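Local coordinates for protein ochratoxinase (Aspergillus niger, PDB 4C65) that hydrolyses ochratoxin A to ochratoxin alpha and L-phenylalanine as a zinc-dependent carboxypeptidase of the amidohydrolase superfamily that prefers C-terminal aromatic residues, at residues 243-248 against 263-268; 282-287 against 319-324. All coordinates share one frame; numbering follows the deposited sequence. Where two conformers were deposited one is given.

Contact 1. Residues 243-248 against 263-268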
ATOM      1  N   SER A 243     -31.806   9.776  -8.341  1.00 14.73           N
ATOM      2  CA  SER A 243     -32.400   9.100  -9.454  1.00 15.54           C
ATOM      3  C   SER A 243     -31.966   7.659  -9.375  1.00 15.95           C
ATOM      4  O   SER A 243     -30.779   7.366  -9.191  1.00 16.29           O
ATOM      5  CB  SER A 243     -31.900   9.715 -10.770  1.00 16.09           C
ATOM      6  OG  SER A 243     -32.356   8.965 -11.888  1.00 17.03           O
ATOM      7  N   ALA A 244     -32.919   6.757  -9.570  1.00 16.35           N
ATOM      8  CA  ALA A 244     -32.684   5.336  -9.453  1.00 16.63           C
ATOM      9  C   ALA A 244     -32.943   4.600 -10.765  1.00 16.78           C
ATOM     10  O   ALA A 244     -34.044   4.665 -11.306  1.00 16.80           O
ATOM     11  CB  ALA A 244     -33.593   4.776  -8.384  1.00 17.50           C
ATOM     12  N   HIS A 245     -31.912   3.904 -11.255  1.00 16.66           N
ATOM     13  CA  HIS A 245     -32.035   2.900 -12.295  1.00 16.99           C
ATOM     14  C   HIS A 245     -32.838   1.732 -11.745  1.00 17.44           C
ATOM     15  O   HIS A 245     -32.378   1.027 -10.851  1.00 17.70           O
ATOM     16  CB  HIS A 245     -30.638   2.475 -12.736  1.00 17.41           C
ATOM     17  CG  HIS A 245     -30.592   1.233 -13.562  1.00 18.64           C
ATOM     18  ND1 HIS A 245     -30.311   1.265 -14.907  1.00 19.19           N
ATOM     19  CD2 HIS A 245     -30.688  -0.078 -13.229  1.00 19.97           C
ATOM     20  CE1 HIS A 245     -30.290   0.031 -15.382  1.00 20.30           C
ATOM     21  NE2 HIS A 245     -30.506  -0.805 -14.382  1.00 20.81           N
ATOM     22  N   VAL A 246     -34.047   1.533 -12.268  1.00 17.54           N
ATOM     23  CA  VAL A 246     -34.922   0.411 -11.857  1.00 18.59           C
ATOM     24  C   VAL A 246     -35.639  -0.269 -13.022  1.00 19.38           C
ATOM     25  O   VAL A 246     -36.193   0.388 -13.911  1.00 19.54           O
ATOM     26  CB  VAL A 246     -35.986   0.859 -10.827  1.00 18.51           C
ATOM     27  CG1 VAL A 246     -35.350   1.119  -9.476  1.00 18.18           C
ATOM     28  CG2 VAL A 246     -36.727   2.099 -11.297  1.00 17.86           C
ATOM     29  N   HIS A 247     -35.647  -1.590 -13.015  1.00 20.37           N
ATOM     30  CA  HIS A 247     -36.423  -2.346 -13.986  1.00 21.31           C
ATOM     31  C   HIS A 247     -37.488  -3.135 -13.242  1.00 22.23           C
ATOM     32  O   HIS A 247     -38.679  -2.792 -13.299  1.00 22.46           O
ATOM     33  CB  HIS A 247     -35.516  -3.271 -14.815  1.00 22.06           C
ATOM     34  CG  HIS A 247     -34.688  -2.548 -15.834  1.00 21.34           C
ATOM     35  ND1 HIS A 247     -35.239  -1.934 -16.941  1.00 21.31           N
ATOM     36  CD2 HIS A 247     -33.358  -2.327 -15.913  1.00 20.74           C
ATOM     37  CE1 HIS A 247     -34.286  -1.358 -17.647  1.00 20.58           C
ATOM     38  NE2 HIS A 247     -33.133  -1.587 -17.048  1.00 20.29           N
ATOM     39  N   GLY A 248     -37.072  -4.177 -12.534  1.00 22.75           N
ATOM     40  CA  GLY A 248     -38.013  -5.027 -11.825  1.00 23.88           C
ATOM     41  C   GLY A 248     -38.760  -4.274 -10.744  1.00 23.43           C
ATOM     42  O   GLY A 248     -38.245  -3.311 -10.183  1.00 21.98           O
ATOM     43  N   LEU A 263     -37.108   8.043 -11.275  1.00 17.04           N
ATOM     44  CA  LEU A 263     -36.846   6.656 -11.611  1.00 17.21           C
ATOM     45  C   LEU A 263     -36.601   6.546 -13.084  1.00 17.46           C
ATOM     46  O   LEU A 263     -37.328   7.163 -13.889  1.00 16.99           O
ATOM     47  CB  LEU A 263     -38.025   5.767 -11.228  1.00 17.86           C
ATOM     48  CG  LEU A 263     -38.410   5.809  -9.765  1.00 18.08           C
ATOM     49  CD1 LEU A 263     -39.667   4.974  -9.556  1.00 19.00           C
ATOM     50  CD2 LEU A 263     -37.285   5.328  -8.871  1.00 17.88           C
ATOM     51  N   GLU A 264     -35.623   5.722 -13.445  1.00 17.98           N
ATOM     52  CA  GLU A 264     -35.289   5.518 -14.840  0.50 18.27           C
ATOM     53  C   GLU A 264     -35.702   4.129 -15.331  1.00 19.68           C
ATOM     54  O   GLU A 264     -35.600   3.161 -14.580  1.00 20.15           O
ATOM     55  CB  GLU A 264     -33.802   5.751 -15.049  0.50 17.76           C
ATOM     56  CG  GLU A 264     -33.204   6.763 -14.108  0.50 16.98           C
ATOM     57  CD  GLU A 264     -33.739   8.134 -14.510  0.50 16.47           C
ATOM     58  OE1 GLU A 264     -33.610   8.470 -15.718  0.50 16.15           O
ATOM     59  OE2 GLU A 264     -34.280   8.873 -13.648  0.50 16.25           O
ATOM     60  N   HIS A 265     -36.128   4.066 -16.588  1.00 20.40           N
ATOM     61  CA  HIS A 265     -36.582   2.850 -17.235  1.00 22.09           C
ATOM     62  C   HIS A 265     -37.931   2.405 -16.698  1.00 22.39           C
ATOM     63  O   HIS A 265     -38.922   2.367 -17.439  1.00 23.28           O
ATOM     64  CB  HIS A 265     -35.543   1.717 -17.129  1.00 23.45           C
ATOM     65  CG  HIS A 265     -34.131   2.184 -17.288  1.00 23.51           C
ATOM     66  ND1 HIS A 265     -33.683   2.804 -18.431  1.00 23.75           N
ATOM     67  CD2 HIS A 265     -33.084   2.162 -16.437  1.00 23.51           C
ATOM     68  CE1 HIS A 265     -32.418   3.143 -18.279  1.00 23.38           C
ATOM     69  NE2 HIS A 265     -32.027   2.753 -17.080  1.00 23.67           N
ATOM     70  N   VAL A 266     -37.951   2.037 -15.423  1.00 21.75           N
ATOM     71  CA  VAL A 266     -39.166   1.704 -14.702  1.00 21.93           C
ATOM     72  C   VAL A 266     -39.971   0.644 -15.425  1.00 22.86           C
ATOM     73  O   VAL A 266     -41.199   0.655 -15.396  1.00 23.82           O
ATOM     74  CB  VAL A 266     -40.043   2.940 -14.434  1.00 21.41           C
ATOM     75  CG1 VAL A 266     -40.613   2.857 -13.031  1.00 21.73           C
ATOM     76  CG2 VAL A 266     -39.261   4.239 -14.552  1.00 20.29           C
ATOM     77  N   SER A 267     -39.269  -0.330 -15.987  1.00 22.86           N
ATOM     78  CA  SER A 267     -39.856  -1.306 -16.904  1.00 23.85           C
ATOM     79  C   SER A 267     -41.035  -2.132 -16.376  1.00 24.90           C
ATOM     80  O   SER A 267     -41.849  -2.601 -17.170  1.00 25.88           O
ATOM     81  CB  SER A 267     -38.762  -2.256 -17.411  1.00 24.21           C
ATOM     82  OG  SER A 267     -37.713  -1.509 -17.990  1.00 23.29           O
ATOM     83  N   TYR A 268     -41.119  -2.356 -15.067  1.00 24.58           N
ATOM     84  CA  TYR A 268     -42.212  -3.173 -14.516  1.00 25.87           C
ATOM     85  C   TYR A 268     -43.143  -2.355 -13.627  1.00 25.80           C
ATOM     86  O   TYR A 268     -43.748  -2.874 -12.692  1.00 26.39           O
ATOM     87  CB  TYR A 268     -41.641  -4.420 -13.784  1.00 26.41           C
ATOM     88  CG  TYR A 268     -41.094  -5.434 -14.741  1.00 26.98           C
ATOM     89  CD1 TYR A 268     -41.916  -6.421 -15.291  1.00 28.60           C
ATOM     90  CD2 TYR A 268     -39.780  -5.380 -15.144  1.00 26.19           C
ATOM     91  CE1 TYR A 268     -41.419  -7.337 -16.203  1.00 29.53           C
ATOM     92  CE2 TYR A 268     -39.281  -6.277 -16.066  1.00 27.13           C
ATOM     93  CZ  TYR A 268     -40.105  -7.251 -16.589  1.00 28.88           C
ATOM     94  OH  TYR A 268     -39.582  -8.132 -17.492  1.00 30.06           O
TER
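His245 and His265, which both bind the second zinc ion, bring their rings together obliquely, with His245 ND1 3.1 Å from His265 NE2 and the planes at 76°. His265 also meets His247, whose ring is nearly parallel (13°) but slid so far that the two barely overlap. The His247 ring is fixed in rotation at its edge, where ND1 shares a 2.7 Å hydrogen bond with Ser267 OG. Ser243, with OG anti to the backbone N (chi1 173°), reaches Glu264 OE2 at 2.6 Å in the conformer given; there Arg113 forms a salt bridge to the same oxygen, while OE1 is hydrogen-bonded to His69 of the first zinc site. Along the backbone, the two segments pair in parallel through Glu264 N to Ala244 O (2.9 Å) and Val246 N to Glu264 O (3.2 Å). Past the corner at Glu264, Val266 N still bonds to Val246 O at 2.8 Å. His245 NE2 is hydrogen-bonded to Gly209 O and His265 ND1 to Thr287 OG1, which would hold the metal-binding rings in rotation. Behind this part of the TIM-barrel sheet, Ala244 and Leu263 pack on helix 249-258; strand 203-206 adjoins strand 242-246, and helix 304-327 covers Ser267 and Tyr268.

Contact 2. Residues 282-287 against 319-324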
ATOM      1  N   ILE A 282     -42.892  11.542  -7.771  1.00 19.06           N
ATOM      2  CA  ILE A 282     -41.710  10.911  -8.293  1.00 18.03           C
ATOM      3  C   ILE A 282     -41.737  10.970  -9.810  1.00 17.17           C
ATOM      4  O   ILE A 282     -42.734  10.634 -10.429  1.00 17.33           O
ATOM      5  CB  ILE A 282     -41.609   9.460  -7.827  1.00 18.57           C
ATOM      6  CG1 ILE A 282     -41.691   9.403  -6.291  1.00 19.13           C
ATOM      7  CG2 ILE A 282     -40.305   8.823  -8.329  1.00 17.92           C
ATOM      8  CD1 ILE A 282     -41.731   8.003  -5.701  1.00 19.73           C
ATOM      9  N   LEU A 283     -40.612  11.382 -10.398  1.00 15.91           N
ATOM     10  CA  LEU A 283     -40.524  11.578 -11.828  1.00 15.32           C
ATOM     11  C   LEU A 283     -40.283  10.251 -12.543  1.00 15.25           C
ATOM     12  O   LEU A 283     -39.502   9.421 -12.065  1.00 15.09           O
ATOM     13  CB  LEU A 283     -39.410  12.552 -12.163  1.00 14.51           C
ATOM     14  CG  LEU A 283     -39.321  13.025 -13.614  1.00 14.51           C
ATOM     15  CD1 LEU A 283     -40.546  13.852 -13.985  1.00 15.30           C
ATOM     16  CD2 LEU A 283     -38.079  13.854 -13.784  1.00 13.92           C
ATOM     17  N   TYR A 284     -40.953  10.076 -13.697  1.00 15.28           N
ATOM     18  CA  TYR A 284     -40.837   8.896 -14.536  1.00 15.61           C
ATOM     19  C   TYR A 284     -40.040   9.253 -15.787  1.00 15.30           C
ATOM     20  O   TYR A 284     -40.468  10.093 -16.580  1.00 15.14           O
ATOM     21  CB  TYR A 284     -42.222   8.409 -14.942  1.00 16.57           C
ATOM     22  CG  TYR A 284     -42.336   6.986 -15.503  1.00 17.24           C
ATOM     23  CD1 TYR A 284     -41.821   6.649 -16.744  1.00 17.28           C
ATOM     24  CD2 TYR A 284     -43.038   6.002 -14.808  1.00 18.01           C
ATOM     25  CE1 TYR A 284     -41.971   5.367 -17.267  1.00 18.15           C
ATOM     26  CE2 TYR A 284     -43.190   4.718 -15.310  1.00 18.79           C
ATOM     27  CZ  TYR A 284     -42.660   4.397 -16.541  1.00 18.93           C
ATOM     28  OH  TYR A 284     -42.810   3.119 -17.040  1.00 19.92           O
ATOM     29  N   VAL A 285     -38.902   8.590 -15.971  1.00 15.15           N
ATOM     30  CA  VAL A 285     -38.081   8.758 -17.148  1.00 15.03           C
ATOM     31  C   VAL A 285     -37.913   7.410 -17.819  1.00 16.14           C
ATOM     32  O   VAL A 285     -37.119   6.574 -17.379  1.00 16.11           O
ATOM     33  CB  VAL A 285     -36.716   9.338 -16.771  1.00 14.06           C
ATOM     34  CG1 VAL A 285     -35.870   9.570 -18.017  1.00 13.98           C
ATOM     35  CG2 VAL A 285     -36.911  10.629 -15.990  1.00 13.58           C
ATOM     36  N   ALA A 286     -38.626   7.217 -18.922  1.00 17.26           N
ATOM     37  CA  ALA A 286     -38.751   5.890 -19.533  1.00 18.54           C
ATOM     38  C   ALA A 286     -37.486   5.389 -20.258  1.00 18.72           C
ATOM     39  O   ALA A 286     -37.190   4.208 -20.214  1.00 18.99           O
ATOM     40  CB  ALA A 286     -39.951   5.874 -20.476  1.00 19.43           C
ATOM     41  N   THR A 287     -36.753   6.303 -20.891  1.00 18.35           N
ATOM     42  CA  THR A 287     -35.646   5.970 -21.813  1.00 18.70           C
ATOM     43  C   THR A 287     -36.028   4.889 -22.812  1.00 19.87           C
ATOM     44  O   THR A 287     -35.369   3.869 -22.927  1.00 20.34           O
ATOM     45  CB  THR A 287     -34.328   5.606 -21.082  1.00 18.54           C
ATOM     46  OG1 THR A 287     -34.459   4.355 -20.416  1.00 19.45           O
ATOM     47  CG2 THR A 287     -33.962   6.659 -20.048  1.00 17.72           C
ATOM     48  N   LYS A 319     -45.878  -1.201 -21.774  1.00 31.12           N
ATOM     49  CA  LYS A 319     -47.122  -1.120 -20.977  1.00 31.87           C
ATOM     50  C   LYS A 319     -46.955  -0.210 -19.791  1.00 30.07           C
ATOM     51  O   LYS A 319     -47.841   0.588 -19.496  1.00 30.65           O
ATOM     52  CB  LYS A 319     -47.553  -2.468 -20.416  1.00 33.85           C
ATOM     53  CG  LYS A 319     -48.018  -3.512 -21.415  1.00 36.63           C
ATOM     54  CD  LYS A 319     -48.633  -4.731 -20.684  1.00 38.99           C
ATOM     55  CE  LYS A 319     -48.915  -5.871 -21.646  1.00 41.61           C
ATOM     56  NZ  LYS A 319     -50.207  -6.610 -21.427  1.00 44.12           N
ATOM     57  N   ALA A 320     -45.811  -0.320 -19.122  1.00 28.43           N
ATOM     58  CA  ALA A 320     -45.515   0.508 -17.963  1.00 26.89           C
ATOM     59  C   ALA A 320     -45.551   1.982 -18.334  1.00 25.59           C
ATOM     60  O   ALA A 320     -46.118   2.806 -17.603  1.00 25.52           O
ATOM     61  CB  ALA A 320     -44.169   0.120 -17.364  1.00 25.88           C
ATOM     62  N   TYR A 321     -44.904   2.315 -19.447  1.00 24.98           N
ATOM     63  CA  TYR A 321     -44.821   3.698 -19.934  1.00 23.92           C
ATOM     64  C   TYR A 321     -46.196   4.225 -20.303  1.00 24.54           C
ATOM     65  O   TYR A 321     -46.601   5.293 -19.857  1.00 23.82           O
ATOM     66  CB  TYR A 321     -43.893   3.774 -21.161  1.00 23.50           C
ATOM     67  CG  TYR A 321     -43.414   5.159 -21.580  1.00 22.12           C
ATOM     68  CD1 TYR A 321     -43.509   6.271 -20.723  1.00 21.04           C
ATOM     69  CD2 TYR A 321     -42.807   5.344 -22.822  1.00 21.98           C
ATOM     70  CE1 TYR A 321     -43.047   7.527 -21.118  1.00 20.11           C
ATOM     71  CE2 TYR A 321     -42.333   6.591 -23.220  1.00 20.93           C
ATOM     72  CZ  TYR A 321     -42.442   7.671 -22.370  1.00 20.03           C
ATOM     73  OH  TYR A 321     -41.970   8.887 -22.773  1.00 19.07           O
ATOM     74  N   GLN A 322     -46.909   3.459 -21.118  1.00 25.98           N
ATOM     75  CA  GLN A 322     -48.247   3.849 -21.554  1.00 26.92           C
ATOM     76  C   GLN A 322     -49.149   4.022 -20.344  1.00 27.25           C
ATOM     77  O   GLN A 322     -49.935   4.969 -20.281  1.00 27.28           O
ATOM     78  CB  GLN A 322     -48.837   2.803 -22.500  1.00 28.47           C
ATOM     79  CG  GLN A 322     -48.171   2.777 -23.864  1.00 28.46           C
ATOM     80  CD  GLN A 322     -48.569   1.588 -24.704  1.00 30.09           C
ATOM     81  OE1 GLN A 322     -49.220   0.655 -24.229  1.00 31.46           O
ATOM     82  NE2 GLN A 322     -48.179   1.606 -25.953  1.00 30.38           N
ATOM     83  N   GLY A 323     -49.048   3.088 -19.402  1.00 27.65           N
ATOM     84  CA  GLY A 323     -49.886   3.120 -18.215  1.00 28.37           C
ATOM     85  C   GLY A 323     -49.621   4.350 -17.367  1.00 27.23           C
ATOM     86  O   GLY A 323     -50.556   4.961 -16.839  1.00 27.85           O
ATOM     87  N   ALA A 324     -48.354   4.715 -17.251  1.00 25.94           N
ATOM     88  CA  ALA A 324     -47.970   5.863 -16.456  1.00 24.95           C
ATOM     89  C   ALA A 324     -48.447   7.150 -17.094  1.00 25.22           C
ATOM     90  O   ALA A 324     -48.809   8.096 -16.396  1.00 24.69           O
ATOM     91  CB  ALA A 324     -46.467   5.894 -16.257  1.00 23.56           C
TER
HETATM   92  O   HOH W   1     -39.805   9.416 -20.234  1.00 15.86           O
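Tyr284 and Ala286 meet Tyr321 and Ala324 where strand 283-285 of the TIM barrel packs against helix 304-327, the helix that leads back to the next parallel strand, 331-332, in a beta-alpha-beta crossover. The axes of strand 283-285 and of segment 319-324 approach to 10.3 Å, their directions 140° apart, and the gap is filled mainly by two aromatic rings and small alanine side chains.

CH-pi contacts dominate. Ala286 CB stands almost exactly over the middle of the Tyr321 ring, 3.4 Å from its centroid and only 4° off the normal, so all six ring carbons lie at similar distances from the methyl. Ala324 CB covers a face of the Tyr284 ring less centrally, at 4.0 Å from the centroid and nearer the CD2-CE2 side. Both tyrosines carry CG anti to the backbone N (chi1 near -165° in each), which sends each ring across the gap toward the opposing segment.

Ring against ring, the two tyrosines touch obliquely, Tyr284 CE1 lying 3.9 Å from Tyr321 CD1. The Tyr284 hydroxyl end rests on the helix backbone by packing alone: OH is 3.2 Å from Ala320 C, and its angles to Tyr321 N and Ala320 O are too poor for hydrogen bonds. Met277 of helix 271-280 and Ile331 of the next strand also touch Tyr284.

Polar contacts are few. Ala286 O accepts from Thr287 OG1 within its own segment and also bonds to His317 NE2, one helical turn before Tyr321, tying the residue after the strand to the helix. One water bridges the segments directly: it accepts from Ala286 N at 2.8 Å and donates a weak bond to Tyr321 OH at 3.4 Å.

Overall arrangement
Contact 1 closes before contact 2 opens along the chain, and their centres lie 9 Å apart on the same side of the chain's centre. Both belong to the same parallel sheet, part of the twisted TIM barrel, in which strands 242-246, 262-263 and 283-285 are consecutive neighbours. Contact 1 joins two of these strands edge to edge at the zinc site; contact 2 lies between the third strand and helix 304-327, which also touches contact 1. Besides the histidine-threonine bond, a probable backbone hydrogen bond from His265 N to Val285 O joins them, so the strand that packs on helix 304-327 also borders a zinc-binding histidine.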